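Putative nucleotide-diphospho-sugar transferase (Desulfovibrio desulfuricans subsp. desulfuricans, PDB 3CGX) probably acts on nucleotide-diphospho-sugars as a transferase of the GT-A type, although its donor, acceptor and exact reaction are not established. Local coordinates at residues M34-R37 against H38-Q41; A63-P66 against E67-A71; S214-A217 against L218-N222. One frame throughout, in Å; residues are numbered along the deposited sequence. Where two conformers were deposited one is given.

Contact 1: M34-R37 against H38-Q41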
HETATM    1  N   MSE A  34     -12.439   1.118 -11.261  1.00 22.65           N
HETATM    2  CA  MSE A  34     -13.284   1.940 -10.404  1.00 22.16           C
HETATM    3  C   MSE A  34     -13.131   1.467  -8.960  1.00 22.35           C
HETATM    4  O   MSE A  34     -13.019   2.282  -8.021  1.00 20.31           O
HETATM    5  CB  MSE A  34     -14.771   1.875 -10.830  1.00 22.97           C
HETATM    6  CG  MSE A  34     -15.676   2.641  -9.969  1.00 27.65           C
HETATM    7 SE   MSE A  34     -15.351   4.595 -10.121  0.75 40.03          SE
HETATM    8  CE  MSE A  34     -14.959   4.705 -12.059  1.00 49.98           C
ATOM      9  N   LEU A  35     -13.096   0.153  -8.784  1.00 22.47           N
ATOM     10  CA  LEU A  35     -12.883  -0.427  -7.444  1.00 20.30           C
ATOM     11  C   LEU A  35     -11.553   0.036  -6.860  1.00 20.80           C
ATOM     12  O   LEU A  35     -11.487   0.486  -5.702  1.00 21.79           O
ATOM     13  CB  LEU A  35     -12.984  -1.946  -7.445  1.00 19.37           C
ATOM     14  CG  LEU A  35     -14.378  -2.516  -7.558  1.00 25.10           C
ATOM     15  CD1 LEU A  35     -14.331  -3.958  -8.102  1.00 23.25           C
ATOM     16  CD2 LEU A  35     -15.119  -2.411  -6.135  1.00 21.07           C
ATOM     17  N   TYR A  36     -10.502  -0.059  -7.668  1.00 21.19           N
ATOM     18  CA  TYR A  36      -9.157   0.329  -7.215  1.00 21.70           C
ATOM     19  C   TYR A  36      -9.126   1.837  -6.911  1.00 23.28           C
ATOM     20  O   TYR A  36      -8.559   2.279  -5.906  1.00 23.77           O
ATOM     21  CB  TYR A  36      -8.059  -0.125  -8.222  1.00 20.55           C
ATOM     22  CG  TYR A  36      -6.698   0.420  -7.811  1.00 19.98           C
ATOM     23  CD1 TYR A  36      -6.057  -0.040  -6.667  1.00 21.40           C
ATOM     24  CD2 TYR A  36      -6.072   1.428  -8.561  1.00 25.26           C
ATOM     25  CE1 TYR A  36      -4.825   0.513  -6.249  1.00 26.41           C
ATOM     26  CE2 TYR A  36      -4.844   1.958  -8.169  1.00 22.48           C
ATOM     27  CZ  TYR A  36      -4.233   1.519  -7.008  1.00 26.49           C
ATOM     28  OH  TYR A  36      -3.036   2.027  -6.570  1.00 23.59           O
ATOM     29  N   ARG A  37      -9.804   2.619  -7.744  1.00 23.36           N
ATOM     30  CA  ARG A  37      -9.909   4.075  -7.518  1.00 23.78           C
ATOM     31  C   ARG A  37     -10.439   4.330  -6.121  1.00 24.44           C
ATOM     32  O   ARG A  37      -9.885   5.144  -5.346  1.00 21.49           O
ATOM     33  CB  ARG A  37     -10.774   4.701  -8.593  1.00 23.71           C
ATOM     34  CG  ARG A  37     -11.082   6.162  -8.399  1.00 26.07           C
ATOM     35  CD  ARG A  37     -12.075   6.657  -9.461  1.00 27.01           C
ATOM     36  NE  ARG A  37     -11.385   6.826 -10.716  1.00 34.24           N
ATOM     37  CZ  ARG A  37     -10.795   7.968 -11.085  1.00 37.47           C
ATOM     38  NH1 ARG A  37     -10.874   9.029 -10.302  1.00 32.44           N
ATOM     39  NH2 ARG A  37     -10.166   8.055 -12.253  1.00 31.59           N
ATOM     40  N   HIS A  38     -11.488   3.590  -5.772  1.00 22.81           N
ATOM     41  CA  HIS A  38     -12.088   3.717  -4.442  1.00 22.87           C
ATOM     42  C   HIS A  38     -11.227   3.152  -3.306  1.00 21.10           C
ATOM     43  O   HIS A  38     -11.312   3.680  -2.166  1.00 23.60           O
ATOM     44  CB  HIS A  38     -13.504   3.137  -4.442  1.00 24.92           C
ATOM     45  CG  HIS A  38     -14.470   4.063  -5.105  1.00 29.20           C
ATOM     46  ND1 HIS A  38     -15.073   5.099  -4.421  1.00 32.39           N
ATOM     47  CD2 HIS A  38     -14.804   4.220  -6.408  1.00 37.52           C
ATOM     48  CE1 HIS A  38     -15.811   5.801  -5.265  1.00 35.96           C
ATOM     49  NE2 HIS A  38     -15.661   5.293  -6.477  1.00 32.54           N
ATOM     50  N   PHE A  39     -10.427   2.131  -3.590  1.00 22.70           N
ATOM     51  CA  PHE A  39      -9.504   1.588  -2.575  1.00 23.04           C
ATOM     52  C   PHE A  39      -8.624   2.757  -2.145  1.00 22.85           C
ATOM     53  O   PHE A  39      -8.411   3.012  -0.948  1.00 24.27           O
ATOM     54  CB  PHE A  39      -8.558   0.531  -3.114  1.00 21.59           C
ATOM     55  CG  PHE A  39      -9.183  -0.827  -3.411  1.00 22.46           C
ATOM     56  CD1 PHE A  39     -10.554  -1.030  -3.415  1.00 20.79           C
ATOM     57  CD2 PHE A  39      -8.371  -1.871  -3.819  1.00 24.82           C
ATOM     58  CE1 PHE A  39     -11.078  -2.267  -3.753  1.00 23.48           C
ATOM     59  CE2 PHE A  39      -8.910  -3.127  -4.166  1.00 25.98           C
ATOM     60  CZ  PHE A  39     -10.278  -3.285  -4.148  1.00 20.78           C
ATOM     61  N   VAL A  40      -8.109   3.467  -3.151  1.00 20.98           N
ATOM     62  CA  VAL A  40      -7.138   4.534  -2.908  1.00 21.86           C
ATOM     63  C   VAL A  40      -7.762   5.709  -2.145  1.00 24.28           C
ATOM     64  O   VAL A  40      -7.236   6.210  -1.128  1.00 23.28           O
ATOM     65  CB  VAL A  40      -6.406   4.995  -4.226  1.00 22.58           C
ATOM     66  CG1 VAL A  40      -5.593   6.251  -3.970  1.00 23.07           C
ATOM     67  CG2 VAL A  40      -5.490   3.861  -4.801  1.00 19.48           C
ATOM     68  N   GLN A  41      -8.898   6.164  -2.647  1.00 26.28           N
ATOM     69  CA  GLN A  41      -9.655   7.219  -1.961  1.00 25.81           C
ATOM     70  C   GLN A  41      -9.956   6.913  -0.524  1.00 29.26           C
ATOM     71  O   GLN A  41      -9.787   7.753   0.349  1.00 27.46           O
ATOM     72  CB  GLN A  41     -10.980   7.504  -2.671  1.00 27.11           C
ATOM     73  CG  GLN A  41     -10.763   8.180  -3.974  1.00 27.17           C
ATOM     74  CD  GLN A  41     -12.024   8.316  -4.794  1.00 36.31           C
ATOM     75  OE1 GLN A  41     -11.926   8.483  -5.991  1.00 24.43           O
ATOM     76  NE2 GLN A  41     -13.228   8.233  -4.156  1.00 29.02           N
TER
HETATM   77  O   HOH W   1     -12.855   9.769  -7.996  1.00 37.97           O
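Arg37 and Gln41 lie one turn apart on the helix 29-47 and meet through the arginine's aliphatic shaft. In the Arg37 side chain CB only leads the chain off the helix. CG comes next, anti to the backbone N (chi1 174°), which sets it 3.4 Å from Gln41 OE1. CD follows at 3.9 Å from that same oxygen. A bend about CG-CD (chi3 -76°) turns the guanidinium so that Gln41 OE1 lies at its edge, near its plane. The planes of guanidinium and amide are 78° apart, so the two groups do not stack. NH1 gives a hydrogen bond to water 1, and this water donates to Gln41 OE1 at 2.6 Å. NH2 bonds Tyr13 OH. Trp72 ties the pair further: its NE1 bonds Gln41 OE1, and its ring makes a cation-pi contact with Arg37.

His38 lies alongside selenomethionine Met34, both side chains pointing the same way. SE approaches the edge of the imidazole, 3.7 Å from His38 NE2. Met34 O lies in the ring plane, 3.1 Å from His38 CD2. On its other nitrogen, ND1, His38 bonds Ser214 OG.

On the buried side Val40 CG2 sits over one face of the Tyr36 ring, 3.9 Å from its centroid, a CH-pi contact. Tyr36 CA in turn lies over a face of the Phe39 ring. Tyr36 OH bonds Ser111 OG and Lys12 N, so two bonds hold the phenol oxygen. Val40 N and Gln41 N hydrogen-bond Tyr36 O and Arg37 O, 3.0 Å each. The whole is one amphipathic stretch of alpha-helix, with Tyr36 and Val40 packed on strand 5-11 of the central sheet of a GT-A-like fold.

Contact 2: A63-P66 against E67-A71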
ATOM      1  N   ALA A  63       3.269  12.262 -19.193  1.00 19.79           N
ATOM      2  CA  ALA A  63       3.599  13.595 -18.647  1.00 19.42           C
ATOM      3  C   ALA A  63       2.380  14.325 -18.031  1.00 18.01           C
ATOM      4  O   ALA A  63       2.545  15.334 -17.344  1.00 22.20           O
ATOM      5  CB  ALA A  63       4.289  14.477 -19.688  1.00 23.06           C
ATOM      6  N   ASP A  64       1.194  13.803 -18.280  1.00 14.23           N
ATOM      7  CA  ASP A  64      -0.039  14.401 -17.753  1.00 17.29           C
ATOM      8  C   ASP A  64      -0.441  13.935 -16.368  1.00 17.22           C
ATOM      9  O   ASP A  64      -1.429  14.398 -15.825  1.00 16.55           O
ATOM     10  CB  ASP A  64      -1.196  14.258 -18.733  1.00 17.00           C
ATOM     11  CG  ASP A  64      -1.626  12.815 -18.989  1.00 21.02           C
ATOM     12  OD1 ASP A  64      -1.149  11.861 -18.362  1.00 22.01           O
ATOM     13  OD2 ASP A  64      -2.492  12.684 -19.866  1.00 29.54           O
ATOM     14  N   LEU A  65       0.363  13.066 -15.756  1.00 16.16           N
ATOM     15  CA  LEU A  65      -0.012  12.515 -14.472  1.00 16.78           C
ATOM     16  C   LEU A  65      -0.103  13.509 -13.306  1.00 17.25           C
ATOM     17  O   LEU A  65      -1.014  13.369 -12.495  1.00 20.32           O
ATOM     18  CB  LEU A  65       0.876  11.325 -14.078  1.00 16.35           C
ATOM     19  CG  LEU A  65       0.512  10.015 -14.791  1.00 17.94           C
ATOM     20  CD1 LEU A  65       1.557   8.982 -14.355  1.00 18.93           C
ATOM     21  CD2 LEU A  65      -0.961   9.470 -14.554  1.00 18.96           C
ATOM     22  N   PRO A  66       0.840  14.452 -13.190  1.00 17.35           N
ATOM     23  CA  PRO A  66       0.765  15.352 -12.022  1.00 17.05           C
ATOM     24  C   PRO A  66      -0.596  16.066 -11.854  1.00 17.65           C
ATOM     25  O   PRO A  66      -1.210  16.043 -10.774  1.00 19.20           O
ATOM     26  CB  PRO A  66       1.940  16.304 -12.227  1.00 16.66           C
ATOM     27  CG  PRO A  66       2.902  15.527 -13.023  1.00 19.83           C
ATOM     28  CD  PRO A  66       2.083  14.643 -13.942  1.00 20.23           C
ATOM     29  N   GLU A  67      -1.108  16.643 -12.911  1.00 14.80           N
ATOM     30  CA  GLU A  67      -2.386  17.339 -12.813  1.00 16.97           C
ATOM     31  C   GLU A  67      -3.545  16.331 -12.754  1.00 18.06           C
ATOM     32  O   GLU A  67      -4.621  16.615 -12.191  1.00 16.42           O
ATOM     33  CB  GLU A  67      -2.545  18.347 -13.960  1.00 17.35           C
ATOM     34  CG  GLU A  67      -1.626  19.530 -13.863  1.00 19.94           C
ATOM     35  CD  GLU A  67      -1.854  20.376 -12.615  1.00 21.45           C
ATOM     36  OE1 GLU A  67      -3.015  20.482 -12.165  1.00 22.69           O
ATOM     37  OE2 GLU A  67      -0.857  20.925 -12.081  1.00 21.29           O
ATOM     38  N   LYS A  68      -3.332  15.143 -13.292  1.00 14.46           N
ATOM     39  CA  LYS A  68      -4.382  14.087 -13.232  1.00 15.89           C
ATOM     40  C   LYS A  68      -4.578  13.668 -11.767  1.00 16.77           C
ATOM     41  O   LYS A  68      -5.692  13.552 -11.245  1.00 16.08           O
ATOM     42  CB  LYS A  68      -4.037  12.874 -14.098  1.00 18.40           C
ATOM     43  CG  LYS A  68      -4.442  13.004 -15.505  1.00 22.23           C
ATOM     44  CD  LYS A  68      -4.035  11.773 -16.317  1.00 27.28           C
ATOM     45  CE  LYS A  68      -4.968  10.633 -16.000  1.00 34.66           C
ATOM     46  NZ  LYS A  68      -4.934   9.567 -17.035  1.00 51.56           N
ATOM     47  N   PHE A  69      -3.456  13.550 -11.071  1.00 17.26           N
ATOM     48  CA  PHE A  69      -3.462  13.229  -9.645  1.00 17.68           C
ATOM     49  C   PHE A  69      -4.085  14.328  -8.795  1.00 19.40           C
ATOM     50  O   PHE A  69      -4.856  14.042  -7.882  1.00 20.17           O
ATOM     51  CB  PHE A  69      -2.063  12.848  -9.126  1.00 17.59           C
ATOM     52  CG  PHE A  69      -1.783  11.366  -9.249  1.00 21.44           C
ATOM     53  CD1 PHE A  69      -2.350  10.471  -8.328  1.00 23.04           C
ATOM     54  CD2 PHE A  69      -1.063  10.868 -10.313  1.00 18.07           C
ATOM     55  CE1 PHE A  69      -2.154   9.089  -8.458  1.00 23.49           C
ATOM     56  CE2 PHE A  69      -0.870   9.479 -10.462  1.00 20.50           C
ATOM     57  CZ  PHE A  69      -1.417   8.593  -9.524  1.00 22.93           C
ATOM     58  N   LYS A  70      -3.745  15.575  -9.099  1.00 20.30           N
ATOM     59  CA  LYS A  70      -4.317  16.718  -8.359  1.00 19.79           C
ATOM     60  C   LYS A  70      -5.834  16.774  -8.578  1.00 20.92           C
ATOM     61  O   LYS A  70      -6.617  16.997  -7.638  1.00 20.13           O
ATOM     62  CB  LYS A  70      -3.632  18.064  -8.728  1.00 18.70           C
ATOM     63  CG  LYS A  70      -2.142  18.025  -8.484  1.00 22.33           C
ATOM     64  CD  LYS A  70      -1.390  19.350  -8.410  1.00 30.27           C
ATOM     65  CE  LYS A  70      -2.016  20.533  -9.074  1.00 39.62           C
ATOM     66  NZ  LYS A  70      -0.926  21.577  -9.353  1.00 30.59           N
ATOM     67  N   ALA A  71      -6.262  16.571  -9.819  1.00 19.36           N
ATOM     68  CA  ALA A  71      -7.686  16.633 -10.147  1.00 20.27           C
ATOM     69  C   ALA A  71      -8.469  15.504  -9.489  1.00 21.46           C
ATOM     70  O   ALA A  71      -9.652  15.633  -9.209  1.00 22.47           O
ATOM     71  CB  ALA A  71      -7.909  16.655 -11.681  1.00 17.08           C
TER
HETATM   72  O   HOH W   2      -1.835   9.313 -17.954  1.00 26.53           O
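Lys68 N, Phe69 N and Lys70 N bond Asp64 O, Leu65 O and Pro66 O in turn, as in an alpha-helix, with the first bond the longest at 3.3 Å. Pro66 sits in the first turn, where its lack of an N-H costs no helical bond.

Asp64 and Lys68 meet without touching charges. Asp64 OD1 lies 3.5 Å from Lys68 CD, but 4.6 Å from Lys68 NZ. With chi1 at 65° the Asp64 carboxylate folds over its own backbone, and this lays it across the lysine chain. Water 2 bridges the gap: it donates to Asp64 OD1 at 2.7 Å and accepts from Lys68 NZ.

Leu65 and Phe69 lie side by side and point the same way, with Leu65 CD2 4.1 Å from Phe69 CE2. Leu65 O lies at the edge of the Phe69 ring, near its plane. Tyr58 stacks on that ring and Tyr13 meets it edge-to-face. On the exposed side Lys70 NZ forms a 2.8 Å salt bridge to the syn side of Glu67 OE2. This is the opening of the helix 65-73, the crossover of a beta-alpha-beta unit between parallel strands 53-58 and 78-81.

Contact 3: S214-A217 against L218-N222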
ATOM      1  N   SER A 214     -16.697   3.958   0.754  1.00 26.69           N
ATOM      2  CA  SER A 214     -17.170   4.106  -0.623  1.00 25.31           C
ATOM      3  C   SER A 214     -16.872   2.826  -1.377  1.00 21.45           C
ATOM      4  O   SER A 214     -17.682   2.395  -2.188  1.00 24.26           O
ATOM      5  CB  SER A 214     -16.585   5.312  -1.333  1.00 30.01           C
ATOM      6  OG  SER A 214     -15.227   5.151  -1.585  1.00 27.76           O
ATOM      7  N   THR A 215     -15.753   2.182  -1.081  1.00 23.07           N
ATOM      8  CA  THR A 215     -15.455   0.878  -1.658  1.00 21.89           C
ATOM      9  C   THR A 215     -16.564  -0.121  -1.325  1.00 22.97           C
ATOM     10  O   THR A 215     -17.124  -0.773  -2.235  1.00 24.15           O
ATOM     11  CB  THR A 215     -14.113   0.303  -1.199  1.00 23.44           C
ATOM     12  OG1 THR A 215     -13.095   1.127  -1.716  1.00 24.66           O
ATOM     13  CG2 THR A 215     -13.867  -1.187  -1.754  1.00 21.53           C
ATOM     14  N   TYR A 216     -16.912  -0.232  -0.039  1.00 21.86           N
ATOM     15  CA  TYR A 216     -17.927  -1.216   0.349  1.00 21.51           C
ATOM     16  C   TYR A 216     -19.275  -0.893  -0.305  1.00 21.86           C
ATOM     17  O   TYR A 216     -20.041  -1.832  -0.706  1.00 22.28           O
ATOM     18  CB  TYR A 216     -18.046  -1.360   1.877  1.00 21.36           C
ATOM     19  CG  TYR A 216     -18.939  -2.523   2.276  1.00 27.94           C
ATOM     20  CD1 TYR A 216     -20.292  -2.344   2.389  1.00 26.41           C
ATOM     21  CD2 TYR A 216     -18.421  -3.806   2.532  1.00 23.85           C
ATOM     22  CE1 TYR A 216     -21.115  -3.365   2.734  1.00 31.14           C
ATOM     23  CE2 TYR A 216     -19.262  -4.838   2.888  1.00 30.91           C
ATOM     24  CZ  TYR A 216     -20.596  -4.605   2.979  1.00 35.72           C
ATOM     25  OH  TYR A 216     -21.462  -5.614   3.335  1.00 43.15           O
ATOM     26  N   ALA A 217     -19.605   0.394  -0.423  1.00 23.02           N
ATOM     27  CA  ALA A 217     -20.844   0.770  -1.143  1.00 23.51           C
ATOM     28  C   ALA A 217     -20.851   0.198  -2.575  1.00 21.55           C
ATOM     29  O   ALA A 217     -21.894  -0.273  -3.082  1.00 19.59           O
ATOM     30  CB  ALA A 217     -21.060   2.324  -1.178  1.00 21.15           C
ATOM     31  N   LEU A 218     -19.734   0.306  -3.276  0.70 20.20           N
ATOM     32  CA  LEU A 218     -19.562  -0.300  -4.577  0.70 21.19           C
ATOM     33  C   LEU A 218     -19.733  -1.806  -4.601  0.70 20.84           C
ATOM     34  O   LEU A 218     -20.274  -2.358  -5.500  0.70 20.92           O
ATOM     35  CB  LEU A 218     -18.179  -0.029  -5.091  0.70 25.10           C
ATOM     36  CG  LEU A 218     -18.022   0.873  -6.249  0.70 28.43           C
ATOM     37  CD1 LEU A 218     -18.860   0.417  -7.423  0.70 27.98           C
ATOM     38  CD2 LEU A 218     -18.489   2.134  -5.697  0.70 28.43           C
ATOM     39  N   LEU A 219     -19.191  -2.455  -3.610  1.00 19.39           N
ATOM     40  CA  LEU A 219     -19.296  -3.919  -3.486  1.00 20.31           C
ATOM     41  C   LEU A 219     -20.743  -4.347  -3.309  1.00 20.05           C
ATOM     42  O   LEU A 219     -21.190  -5.300  -3.923  1.00 20.39           O
ATOM     43  CB  LEU A 219     -18.443  -4.472  -2.337  1.00 20.15           C
ATOM     44  CG  LEU A 219     -16.926  -4.184  -2.335  1.00 24.80           C
ATOM     45  CD1 LEU A 219     -16.236  -4.697  -1.056  1.00 22.97           C
ATOM     46  CD2 LEU A 219     -16.263  -4.763  -3.544  1.00 19.87           C
ATOM     47  N   ARG A 220     -21.472  -3.611  -2.468  1.00 19.35           N
ATOM     48  CA  ARG A 220     -22.885  -3.880  -2.182  1.00 20.62           C
ATOM     49  C   ARG A 220     -23.715  -3.747  -3.473  1.00 19.32           C
ATOM     50  O   ARG A 220     -24.610  -4.569  -3.768  1.00 17.71           O
ATOM     51  CB  ARG A 220     -23.331  -2.925  -1.043  1.00 20.35           C
ATOM     52  CG  ARG A 220     -24.569  -3.270  -0.363  1.00 35.95           C
ATOM     53  CD  ARG A 220     -24.642  -2.364   0.839  1.00 40.43           C
ATOM     54  NE  ARG A 220     -24.709  -0.967   0.411  1.00 48.98           N
ATOM     55  CZ  ARG A 220     -24.131   0.058   1.040  1.00 51.40           C
ATOM     56  NH1 ARG A 220     -23.393  -0.143   2.129  1.00 49.46           N
ATOM     57  NH2 ARG A 220     -24.275   1.289   0.552  1.00 39.85           N
ATOM     58  N   GLU A 221     -23.400  -2.724  -4.263  0.70 18.78           N
ATOM     59  CA  GLU A 221     -24.046  -2.532  -5.573  0.70 19.00           C
ATOM     60  C   GLU A 221     -23.791  -3.716  -6.473  0.70 19.81           C
ATOM     61  O   GLU A 221     -24.628  -4.056  -7.308  0.70 20.52           O
ATOM     62  CB  GLU A 221     -23.527  -1.305  -6.335  0.70 19.55           C
ATOM     63  CG  GLU A 221     -23.943   0.005  -5.825  0.70 35.10           C
ATOM     64  CD  GLU A 221     -23.331   1.156  -6.634  0.70 44.35           C
ATOM     65  OE1 GLU A 221     -22.887   0.947  -7.806  0.70 43.80           O
ATOM     66  OE2 GLU A 221     -23.307   2.272  -6.072  0.70 53.20           O
ATOM     67  N   ASN A 222     -22.616  -4.316  -6.294  1.00 19.90           N
ATOM     68  CA  ASN A 222     -22.181  -5.450  -7.118  1.00 19.77           C
ATOM     69  C   ASN A 222     -22.417  -6.794  -6.435  1.00 20.05           C
ATOM     70  O   ASN A 222     -21.843  -7.828  -6.819  1.00 19.45           O
ATOM     71  CB  ASN A 222     -20.717  -5.232  -7.566  1.00 20.43           C
ATOM     72  CG  ASN A 222     -20.620  -4.221  -8.693  1.00 21.56           C
ATOM     73  OD1 ASN A 222     -20.878  -4.557  -9.834  1.00 21.27           O
ATOM     74  ND2 ASN A 222     -20.314  -2.948  -8.355  1.00 19.17           N
TER
HETATM   75  O   HOH W   3     -24.551   0.611  -2.387  1.00 40.01           O
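Tyr216 and Arg220 cross at about a right angle, with the arginine at the rim of the ring. Arg220 NH1 lies in the ring plane, 3.8 Å from Tyr216 CD1 at the edge. The ring and guanidinium planes are 61° apart, so this is no stack. The Tyr216 ring also meets that of Tyr202, their planes about 40° apart. One face of the guanidinium carries Ala217 CA, 3.8 Å above the plane and offset toward the rim. Ala217 CB lies 3.8 Å from Arg220 NH2. With chi1 at -164° the Arg220 chain leaves beside its own carbonyl carbon, and a bend at chi3 folds the group back along the helix.

Water 3 donates to Ala217 O at 2.9 Å and takes a weak bond from Arg220 NH2. Ala217 O also accepts from Glu221 N, so two donors share this oxygen.

Leu219 CD1 reaches Tyr216 CD2 at 4.3 Å. Asn222 turns its amide back: ND2 bonds Leu218 O at 2.9 Å, and OD1 accepts from Lys31 NZ. Ser214 OG and Thr215 OG1 both bond the carboxylate of Asp42. The helix thus has an apolar flank, Leu218 and Leu219 on 29-47 and Leu219 also on 195-204. A more exposed flank carries Glu221 and Arg220, whose guanidinium is probably only loosely positioned. Polar bonds to 29-47 come from Ser214 and Thr215 at its start, and from Asn222 just after its end.

Overall arrangement
Contacts 1 and 3 touch through their helices, 29-47 and 214-221, with centres 11 Å apart. Besides the bond of His38 to Ser214, His38 O lies 3.1 Å from Thr215 OG1, and Leu35 CD2 meets Leu219 CD2 at 3.7 Å. Contact 2 stands apart: its nearest atoms are about 6 Å from contact 1 and about 14 Å from contact 3. Residues outside the segments join contacts 1 and 2. Trp72, on the helix of contact 2, holds Gln41 and Arg37. Tyr13 meets Arg37 as well as Lys68 and Phe69. A bound imidazole, probably from the crystallisation liquor, lies about 3 Å from the side chain of Tyr36. It may mark a pocket beside contact 1.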